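Local coordinates for YfkN protein (PDB 3GVE) that belongs to the calcineurin-like phosphoesterase family and holds a manganese ion and a magnesium ion at neighbouring metal sites, at residues Asn56-Asp61 / Lys100-Thr105; Tyr146-Lys151 / Lys162-Tyr167; Ile211-His216 / Lys240-Ile245. All coordinates share one frame; numbering follows the deposited sequence.

Contact 1: Asn56-Asp61 / Lys100-Thr105; sequences NTLLVD and KYDAGT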
loop_
_atom_site.group_PDB
_atom_site.type_symbol
_atom_site.label_atom_id
_atom_site.label_comp_id
_atom_site.label_asym_id
_atom_site.label_seq_id
_atom_site.Cartn_x
_atom_site.Cartn_y
_atom_site.Cartn_z
ATOM N N ASN A 56 11.734 2.021 -33.657
ATOM C CA ASN A 56 11.881 0.635 -33.222
ATOM C C ASN A 56 11.657 0.532 -31.720
ATOM O O ASN A 56 12.570 0.317 -30.968
ATOM C CB ASN A 56 13.282 0.086 -33.554
ATOM C CG ASN A 56 13.690 0.276 -35.008
ATOM O OD1 ASN A 56 12.935 0.048 -35.931
ATOM N ND2 ASN A 56 14.929 0.645 -35.186
ATOM N N THR A 57 10.419 0.699 -31.294
ATOM C CA THR A 57 10.095 0.693 -29.868
ATOM C C THR A 57 9.028 -0.344 -29.539
ATOM O O THR A 57 7.966 -0.407 -30.162
ATOM C CB THR A 57 9.659 2.101 -29.391
ATOM O OG1 THR A 57 10.763 2.999 -29.524
ATOM C CG2 THR A 57 9.239 2.075 -27.933
ATOM N N LEU A 58 9.337 -1.163 -28.547
ATOM C CA LEU A 58 8.406 -2.130 -28.004
ATOM C C LEU A 58 7.942 -1.647 -26.640
ATOM O O LEU A 58 8.669 -0.934 -25.976
ATOM C CB LEU A 58 9.101 -3.485 -27.858
ATOM C CG LEU A 58 9.708 -4.024 -29.154
ATOM C CD1 LEU A 58 10.540 -5.250 -28.812
ATOM C CD2 LEU A 58 8.596 -4.357 -30.175
ATOM N N LEU A 59 6.744 -2.071 -26.243
ATOM C CA LEU A 59 6.148 -1.692 -24.971
ATOM C C LEU A 59 5.613 -2.943 -24.262
ATOM O O LEU A 59 4.819 -3.682 -24.793
ATOM C CB LEU A 59 5.035 -0.668 -25.208
ATOM C CG LEU A 59 4.169 -0.301 -23.992
ATOM C CD1 LEU A 59 4.995 0.398 -22.903
ATOM C CD2 LEU A 59 3.015 0.599 -24.451
ATOM N N VAL A 60 6.088 -3.158 -23.046
ATOM C CA VAL A 60 5.741 -4.366 -22.283
ATOM C C VAL A 60 5.334 -4.035 -20.860
ATOM O O VAL A 60 5.777 -3.061 -20.285
ATOM C CB VAL A 60 6.922 -5.380 -22.261
ATOM C CG1 VAL A 60 7.316 -5.752 -23.702
ATOM C CG2 VAL A 60 8.125 -4.824 -21.513
ATOM N N ASP A 61 4.471 -4.871 -20.314
ATOM C CA ASP A 61 4.109 -4.775 -18.899
ATOM C C ASP A 61 4.608 -5.990 -18.142
ATOM O O ASP A 61 4.582 -7.093 -18.664
ATOM C CB ASP A 61 2.603 -4.670 -18.710
ATOM C CG ASP A 61 2.236 -4.449 -17.261
ATOM O OD1 ASP A 61 2.485 -3.353 -16.730
ATOM O OD2 ASP A 61 1.755 -5.391 -16.644
ATOM N N LYS A 100 -1.396 0.103 -27.074
ATOM C CA LYS A 100 -0.700 -0.792 -28.000
ATOM C C LYS A 100 0.512 -1.478 -27.336
ATOM O O LYS A 100 1.610 -1.494 -27.864
ATOM C CB LYS A 100 -0.329 -0.056 -29.304
ATOM C CG LYS A 100 -1.569 0.410 -30.058
ATOM C CD LYS A 100 -1.204 1.151 -31.334
ATOM C CE LYS A 100 -2.456 1.661 -32.029
ATOM N NZ LYS A 100 -2.225 1.839 -33.500
ATOM N N TYR A 101 0.285 -2.065 -26.166
ATOM C CA TYR A 101 1.305 -2.923 -25.560
ATOM C C TYR A 101 1.615 -4.091 -26.492
ATOM O O TYR A 101 0.738 -4.589 -27.177
ATOM C CB TYR A 101 0.833 -3.450 -24.214
ATOM C CG TYR A 101 1.191 -2.538 -23.063
ATOM C CD1 TYR A 101 0.469 -1.369 -22.831
ATOM C CD2 TYR A 101 2.251 -2.836 -22.217
ATOM C CE1 TYR A 101 0.794 -0.529 -21.781
ATOM C CE2 TYR A 101 2.582 -1.997 -21.148
ATOM C CZ TYR A 101 1.859 -0.837 -20.957
ATOM O OH TYR A 101 2.151 0.014 -19.927
ATOM N N ASP A 102 2.871 -4.513 -26.487
ATOM C CA ASP A 102 3.317 -5.648 -27.300
ATOM C C ASP A 102 3.306 -6.987 -26.542
ATOM O O ASP A 102 3.224 -8.029 -27.155
ATOM C CB ASP A 102 4.713 -5.370 -27.864
ATOM C CG ASP A 102 4.733 -4.166 -28.792
ATOM O OD1 ASP A 102 4.160 -4.266 -29.879
ATOM O OD2 ASP A 102 5.295 -3.145 -28.408
ATOM N N ALA A 103 3.409 -6.939 -25.210
ATOM C CA ALA A 103 3.418 -8.144 -24.395
ATOM C C ALA A 103 3.157 -7.810 -22.938
ATOM O O ALA A 103 3.441 -6.684 -22.535
ATOM C CB ALA A 103 4.764 -8.862 -24.491
ATOM N N GLY A 104 2.692 -8.803 -22.198
ATOM C CA GLY A 104 2.563 -8.657 -20.758
ATOM C C GLY A 104 2.824 -10.000 -20.075
ATOM O O GLY A 104 3.082 -11.016 -20.739
ATOM N N THR A 105 2.730 -9.997 -18.741
ATOM C CA THR A 105 3.011 -11.234 -17.976
ATOM C C THR A 105 2.209 -11.280 -16.708
ATOM O O THR A 105 1.446 -10.312 -16.398
ATOM C CB THR A 105 4.530 -11.351 -17.746
ATOM O OG1 THR A 105 4.828 -12.710 -17.396
ATOM C CG2 THR A 105 5.026 -10.436 -16.623
HETATM O O HOH W 1 5.250 -0.687 -29.518
HETATM O O HOH W 2 0.981 -7.684 -17.920
#

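Contact 2: Tyr146-Lys151 / Lys162-Tyr167; sequences YVINEK and KVKVGY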
loop_
_atom_site.group_PDB
_atom_site.type_symbol
_atom_site.label_atom_id
_atom_site.label_comp_id
_atom_site.label_asym_id
_atom_site.label_seq_id
_atom_site.Cartn_x
_atom_site.Cartn_y
_atom_site.Cartn_z
ATOM N N TYR A 146 5.731 -18.520 -24.083
ATOM C CA TYR A 146 6.530 -17.496 -24.719
ATOM C C TYR A 146 5.858 -17.240 -26.054
ATOM O O TYR A 146 5.008 -18.019 -26.449
ATOM C CB TYR A 146 7.982 -17.966 -24.909
ATOM C CG TYR A 146 8.134 -19.081 -25.925
ATOM C CD1 TYR A 146 8.217 -18.802 -27.274
ATOM C CD2 TYR A 146 8.183 -20.409 -25.533
ATOM C CE1 TYR A 146 8.347 -19.814 -28.220
ATOM C CE2 TYR A 146 8.313 -21.427 -26.478
ATOM C CZ TYR A 146 8.394 -21.113 -27.812
ATOM O OH TYR A 146 8.516 -22.115 -28.753
ATOM N N VAL A 147 6.284 -16.143 -26.673
ATOM C CA VAL A 147 5.827 -15.828 -28.068
ATOM C C VAL A 147 7.025 -15.271 -28.767
ATOM O O VAL A 147 7.909 -14.659 -28.143
ATOM C CB VAL A 147 4.620 -14.873 -28.073
ATOM C CG1 VAL A 147 3.418 -15.483 -27.407
ATOM C CG2 VAL A 147 4.997 -13.551 -27.546
ATOM N N ILE A 148 7.055 -15.471 -30.022
ATOM C CA ILE A 148 8.043 -14.890 -30.926
ATOM C C ILE A 148 7.341 -14.165 -32.070
ATOM O O ILE A 148 6.500 -14.736 -32.729
ATOM C CB ILE A 148 8.991 -15.977 -31.491
ATOM C CG1 ILE A 148 9.731 -16.673 -30.362
ATOM C CG2 ILE A 148 9.993 -15.379 -32.451
ATOM C CD1 ILE A 148 10.392 -17.972 -30.791
ATOM N N ASN A 149 7.691 -12.900 -32.270
ATOM C CA ASN A 149 7.124 -12.064 -33.324
ATOM C C ASN A 149 8.245 -11.603 -34.228
ATOM O O ASN A 149 9.246 -11.098 -33.765
ATOM C CB ASN A 149 6.453 -10.817 -32.747
ATOM C CG ASN A 149 5.352 -11.130 -31.797
ATOM O OD1 ASN A 149 4.604 -12.054 -32.006
ATOM N ND2 ASN A 149 5.252 -10.350 -30.734
ATOM N N GLU A 150 8.067 -11.796 -35.525
ATOM C CA GLU A 150 9.019 -11.275 -36.479
ATOM C C GLU A 150 8.695 -9.803 -36.709
ATOM O O GLU A 150 7.626 -9.464 -37.176
ATOM C CB GLU A 150 8.975 -12.049 -37.789
ATOM C CG GLU A 150 10.069 -11.607 -38.750
ATOM C CD GLU A 150 10.108 -12.440 -40.011
ATOM O OE1 GLU A 150 11.145 -13.059 -40.268
ATOM O OE2 GLU A 150 9.102 -12.455 -40.732
ATOM N N LYS A 151 9.636 -8.946 -36.346
ATOM C CA LYS A 151 9.479 -7.506 -36.457
ATOM C C LYS A 151 10.294 -6.964 -37.629
ATOM O O LYS A 151 11.414 -7.388 -37.827
ATOM C CB LYS A 151 9.982 -6.834 -35.168
ATOM C CG LYS A 151 9.351 -7.329 -33.889
ATOM C CD LYS A 151 7.854 -7.269 -33.971
ATOM C CE LYS A 151 7.346 -5.917 -33.641
ATOM N NZ LYS A 151 5.862 -5.945 -33.686
ATOM N N LYS A 162 14.543 -7.842 -40.613
ATOM C CA LYS A 162 13.607 -8.714 -39.923
ATOM C C LYS A 162 14.312 -9.330 -38.738
ATOM O O LYS A 162 15.312 -9.986 -38.889
ATOM C CB LYS A 162 13.092 -9.777 -40.881
ATOM C CG LYS A 162 12.236 -9.148 -41.950
ATOM C CD LYS A 162 11.460 -10.141 -42.712
ATOM C CE LYS A 162 10.200 -9.499 -43.222
ATOM N NZ LYS A 162 10.507 -8.487 -44.246
ATOM N N VAL A 163 13.770 -9.069 -37.555
ATOM C CA VAL A 163 14.319 -9.542 -36.293
ATOM C C VAL A 163 13.214 -10.241 -35.497
ATOM O O VAL A 163 12.159 -9.676 -35.288
ATOM C CB VAL A 163 14.902 -8.367 -35.471
ATOM C CG1 VAL A 163 15.498 -8.861 -34.149
ATOM C CG2 VAL A 163 15.946 -7.616 -36.304
ATOM N N LYS A 164 13.458 -11.480 -35.090
ATOM C CA LYS A 164 12.432 -12.237 -34.318
ATOM C C LYS A 164 12.664 -11.972 -32.826
ATOM O O LYS A 164 13.706 -12.251 -32.297
ATOM C CB LYS A 164 12.522 -13.680 -34.619
ATOM C CG LYS A 164 11.807 -14.116 -35.861
ATOM C CD LYS A 164 11.933 -15.652 -36.118
ATOM C CE LYS A 164 11.387 -15.980 -37.539
ATOM N NZ LYS A 164 11.055 -17.415 -37.523
ATOM N N VAL A 165 11.665 -11.329 -32.231
ATOM C CA VAL A 165 11.694 -10.978 -30.802
ATOM C C VAL A 165 10.814 -11.936 -30.052
ATOM O O VAL A 165 9.621 -12.114 -30.375
ATOM C CB VAL A 165 11.201 -9.540 -30.599
ATOM C CG1 VAL A 165 11.286 -9.092 -29.126
ATOM C CG2 VAL A 165 12.083 -8.584 -31.442
ATOM N N GLY A 166 11.360 -12.521 -29.023
ATOM C CA GLY A 166 10.654 -13.420 -28.137
ATOM C C GLY A 166 10.372 -12.820 -26.769
ATOM O O GLY A 166 11.228 -12.061 -26.258
ATOM N N TYR A 167 9.244 -13.129 -26.182
ATOM C CA TYR A 167 8.958 -12.711 -24.827
ATOM C C TYR A 167 8.709 -13.961 -24.010
ATOM O O TYR A 167 7.983 -14.843 -24.432
ATOM C CB TYR A 167 7.712 -11.835 -24.791
ATOM C CG TYR A 167 7.762 -10.617 -25.699
ATOM C CD1 TYR A 167 8.259 -9.400 -25.256
ATOM C CD2 TYR A 167 7.287 -10.694 -27.002
ATOM C CE1 TYR A 167 8.291 -8.296 -26.100
ATOM C CE2 TYR A 167 7.305 -9.596 -27.839
ATOM C CZ TYR A 167 7.805 -8.402 -27.384
ATOM O OH TYR A 167 7.813 -7.313 -28.230
#

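Contact 3: Ile211-His216 / Lys240-Ile245; sequences IIALAH and KGIDAI. With MG (magnesium ion), chain D.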
loop_
_atom_site.group_PDB
_atom_site.type_symbol
_atom_site.label_atom_id
_atom_site.label_comp_id
_atom_site.label_asym_id
_atom_site.label_seq_id
_atom_site.Cartn_x
_atom_site.Cartn_y
_atom_site.Cartn_z
ATOM N N ILE A 211 15.653 -12.029 -27.008
ATOM C CA ILE A 211 14.765 -12.593 -25.997
ATOM C C ILE A 211 14.614 -11.610 -24.829
ATOM O O ILE A 211 15.603 -11.204 -24.222
ATOM C CB ILE A 211 15.274 -13.977 -25.483
ATOM C CG1 ILE A 211 15.149 -15.044 -26.590
ATOM C CG2 ILE A 211 14.489 -14.406 -24.236
ATOM C CD1 ILE A 211 15.731 -16.394 -26.225
ATOM N N ILE A 212 13.355 -11.255 -24.535
ATOM C CA ILE A 212 13.032 -10.275 -23.430
ATOM C C ILE A 212 12.334 -11.046 -22.354
ATOM O O ILE A 212 11.309 -11.728 -22.600
ATOM C CB ILE A 212 12.156 -9.156 -23.979
ATOM C CG1 ILE A 212 12.910 -8.378 -25.081
ATOM C CG2 ILE A 212 11.813 -8.217 -22.822
ATOM C CD1 ILE A 212 12.026 -7.492 -25.903
ATOM N N ALA A 213 12.905 -11.018 -21.150
ATOM C CA ALA A 213 12.268 -11.655 -20.004
ATOM C C ALA A 213 11.401 -10.669 -19.248
ATOM O O ALA A 213 11.963 -9.633 -18.770
ATOM C CB ALA A 213 13.373 -12.193 -19.059
ATOM N N LEU A 214 10.123 -10.974 -19.131
ATOM C CA LEU A 214 9.224 -10.252 -18.260
ATOM C C LEU A 214 9.250 -11.004 -16.924
ATOM O O LEU A 214 8.468 -11.893 -16.661
ATOM C CB LEU A 214 7.840 -10.179 -18.899
ATOM C CG LEU A 214 7.854 -9.659 -20.354
ATOM C CD1 LEU A 214 6.464 -9.637 -20.950
ATOM C CD2 LEU A 214 8.505 -8.295 -20.496
ATOM N N ALA A 215 10.235 -10.638 -16.113
ATOM C CA ALA A 215 10.523 -11.353 -14.889
ATOM C C ALA A 215 9.855 -10.665 -13.715
ATOM O O ALA A 215 10.361 -9.696 -13.192
ATOM C CB ALA A 215 12.033 -11.430 -14.689
ATOM N N HIS A 216 8.697 -11.184 -13.318
ATOM C CA HIS A 216 7.985 -10.592 -12.181
ATOM C C HIS A 216 8.609 -11.124 -10.904
ATOM O O HIS A 216 8.114 -12.036 -10.268
ATOM C CB HIS A 216 6.461 -10.798 -12.165
ATOM C CG HIS A 216 5.796 -9.945 -11.124
ATOM N ND1 HIS A 216 5.406 -8.652 -11.382
ATOM C CD2 HIS A 216 5.594 -10.136 -9.798
ATOM C CE1 HIS A 216 4.950 -8.098 -10.273
ATOM N NE2 HIS A 216 5.044 -8.981 -9.299
ATOM N N LYS A 240 21.551 -18.530 -20.219
ATOM C CA LYS A 240 22.205 -17.989 -21.401
ATOM C C LYS A 240 21.146 -17.705 -22.444
ATOM O O LYS A 240 20.276 -18.525 -22.662
ATOM C CB LYS A 240 23.193 -19.016 -21.959
ATOM C CG LYS A 240 24.548 -18.472 -22.312
ATOM C CD LYS A 240 25.602 -19.587 -22.396
ATOM C CE LYS A 240 25.485 -20.352 -23.707
ATOM N NZ LYS A 240 26.542 -21.378 -23.924
ATOM N N GLY A 241 21.212 -16.562 -23.095
ATOM C CA GLY A 241 20.267 -16.290 -24.161
ATOM C C GLY A 241 19.246 -15.189 -23.916
ATOM O O GLY A 241 18.534 -14.829 -24.807
ATOM N N ILE A 242 19.183 -14.665 -22.700
ATOM C CA ILE A 242 18.301 -13.537 -22.411
ATOM C C ILE A 242 19.047 -12.254 -22.728
ATOM O O ILE A 242 20.147 -12.028 -22.255
ATOM C CB ILE A 242 17.869 -13.511 -20.939
ATOM C CG1 ILE A 242 17.060 -14.767 -20.609
ATOM C CG2 ILE A 242 17.063 -12.237 -20.649
ATOM C CD1 ILE A 242 16.724 -14.951 -19.111
ATOM N N ASP A 243 18.428 -11.419 -23.543
ATOM C CA ASP A 243 19.032 -10.158 -23.962
ATOM C C ASP A 243 18.615 -8.928 -23.157
ATOM O O ASP A 243 19.285 -7.919 -23.205
ATOM C CB ASP A 243 18.756 -9.921 -25.440
ATOM C CG ASP A 243 19.282 -11.057 -26.292
ATOM O OD1 ASP A 243 20.502 -11.291 -26.282
ATOM O OD2 ASP A 243 18.475 -11.737 -26.922
ATOM N N ALA A 244 17.494 -9.026 -22.447
ATOM C CA ALA A 244 16.974 -7.911 -21.650
ATOM C C ALA A 244 16.055 -8.472 -20.590
ATOM O O ALA A 244 15.330 -9.402 -20.857
ATOM C CB ALA A 244 16.211 -6.956 -22.544
ATOM N N ILE A 245 16.091 -7.865 -19.408
ATOM C CA ILE A 245 15.249 -8.281 -18.289
ATOM C C ILE A 245 14.470 -7.101 -17.722
ATOM O O ILE A 245 15.040 -6.096 -17.340
ATOM C CB ILE A 245 16.081 -8.920 -17.150
ATOM C CG1 ILE A 245 16.826 -10.157 -17.666
ATOM C CG2 ILE A 245 15.173 -9.291 -15.976
ATOM C CD1 ILE A 245 17.933 -10.669 -16.694
HETATM MG MG MG D . 4.398 -8.888 -7.068
HETATM O O HOH W 3 4.805 -6.897 -5.716
#

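Contact 1: Asn56-Asp61 / Lys100-Thr105
Leu-59 lies over one face of the Tyr-101 ring: its CG is 3.6 Å from the ring centroid, 10° off the ring normal, a CH-pi contact. With CG anti to the backbone N (chi1 172°), the leucine fork straddles the ring, its CD2 meeting Tyr-101 CD1 while Leu-59 CD1 reaches toward Tyr-101 CE2 and CZ. At the ring edge, Tyr-101 CE2 comes to 3.4 Å from Val-60 C. Beside this pair, Asp-102 grips both polar atoms of Leu-59: its N donates to Leu-59 O at 2.7 Å, and its OD2 accepts Leu-59 N at 2.8 Å through the anti lone pair. A water lies within hydrogen-bonding distance of both Asp-102 OD2 and Thr-57 O. Asp-61 N bonds Ala-103 O at 3.0 Å, and a second water joins Asp-61 OD2 to Thr-105 N. Thr-17 OG1 binds both Asp-61 OD1 and Tyr-101 OH. A single bridge, Val-60 with Ala-103, joins this edge strand of the calcineurin-like phosphoesterase core to the chain leaving helix 91-98, which ends in a Schellman motif at Lys-100. Strand 57-61 pairs in parallel with strand 9-17; helix 40-53 packs on Leu-59 and Tyr-101, strands 160-170 and 210-215 on Val-60 and Ala-103.

Contact 2: Tyr146-Lys151 / Lys162-Tyr167
Val-147, Asn-149 and Lys-151 pair with Tyr-167, Val-165 and Val-163 through six backbone hydrogen bonds, the two strands running antiparallel with their N-to-C directions 159° apart. They are the arms of a beta hairpin, strands 146-154 and 160-170, whose second arm continues the sheet by pairing in parallel with strand 210-215. The intervening non-hydrogen-bonded pairs, Ile-148 with Gly-166 and Glu-150 with Lys-164, draw the chains together and allow CA-H...O contacts such as Ile-148 CA to Val-165 O at 3.2 Å.

The two faces differ in character. On the face of Ile-148, Glu-150 and Lys-164, carbon atoms do most of the touching. Ile-148 CG2 meets Lys-164 CB at 3.7 Å, and its CG1 lies 4.0 Å from Gly-166 CA. Glu-150, with CG anti to the backbone N (chi1 -174°), extends across the strands so that its carboxylate carbon CD lies 3.8 Å from Lys-162 CD. Glu-150 OE2 is 5.5 Å from Lys-162 NZ and Glu-150 OE1 5.1 Å from Lys-164 NZ, so attraction between these opposite charges is probably only long-range.

The other face carries Val-147, Lys-151, Val-163, Val-165 and Tyr-167. Val-165 and Tyr-167 also pack on strands 57-61 and 210-215, burying this part of the hairpin. Tyr-146 leans on helix 192-205. At the far end of the pairing, bends at chi2 and chi3 turn the Lys-151 chain away beyond CG, and the methylene at Lys-151 CG rests 3.9 Å from Val-165 CG2.

Contact 3: Ile211-His216 / Lys240-Ile245
Ala-213 CB packs against two isoleucines of 240-245, 4.0 Å from Ile-242 CG2 and 4.2 Å from Ile-245 CG1. Two residues along the strand, Ala-215 CB meets the other branch of Ile-245, CG2, also at 4.0 Å. The small methyls of 211-216 thus pack against branched side chains, and helix 232-238, the connecting helix of this beta-alpha-beta unit, adds Leu-235 and Ala-236 to the same layer. At the border of this apolar patch, Ile-211 turns CB and CD1 to the carbonyl oxygen of Gly-241, with CB 3.4 Å from that oxygen.

The backbones run in parallel register, Ile-212 beside Ala-244 and Ala-213 beside Ile-245, and Ala-213 N donates to Ala-244 O at 2.9 Å in a nearly straight bond (171°). Where the second strand is only beginning, Asp-243 takes over the pairing. Its N donates to Ile-211 O at 2.9 Å, which also accepts a weak bond from Ala-244 N. Because Asp-243 CG lies anti to its carbonyl carbon (chi1 -58°), OD2 can accept Ile-211 N at 2.8 Å through its anti lone pair.

Beyond the paired residues, His-216 NE2 binds magnesium at 2.3 Å, alongside Asp-64, Asn-108 and His-249, while its ND1 is hydrogen-bonded to Asn-62 O. The chemistry therefore implies a division of labour: apolar packing and backbone bonds hold the strand, and the imidazole, fixed through both nitrogens, serves the metal at its end.

Contacts 1 and 3 are largely buried, whereas contact 2 has one face turned partly to solvent and charged side chains along it. Contacts 2 and 3 belong to one sheet, where strands 160-170 and 210-215 are neighbours; contact 1 uses the edge strand of another sheet facing it. Tyr-167 packs against Leu-58, Val-60 and Ala-103 of contact 1 and Ile-212 of contact 3, while Leu-214 of contact 3 meets Val-60 and Thr-105. Contacts 1 and 3 each use an aspartate carboxylate to bind a strand N-H, whereas contact 2 relies on a regular backbone ladder. Contact 3 alone supplies a metal ligand.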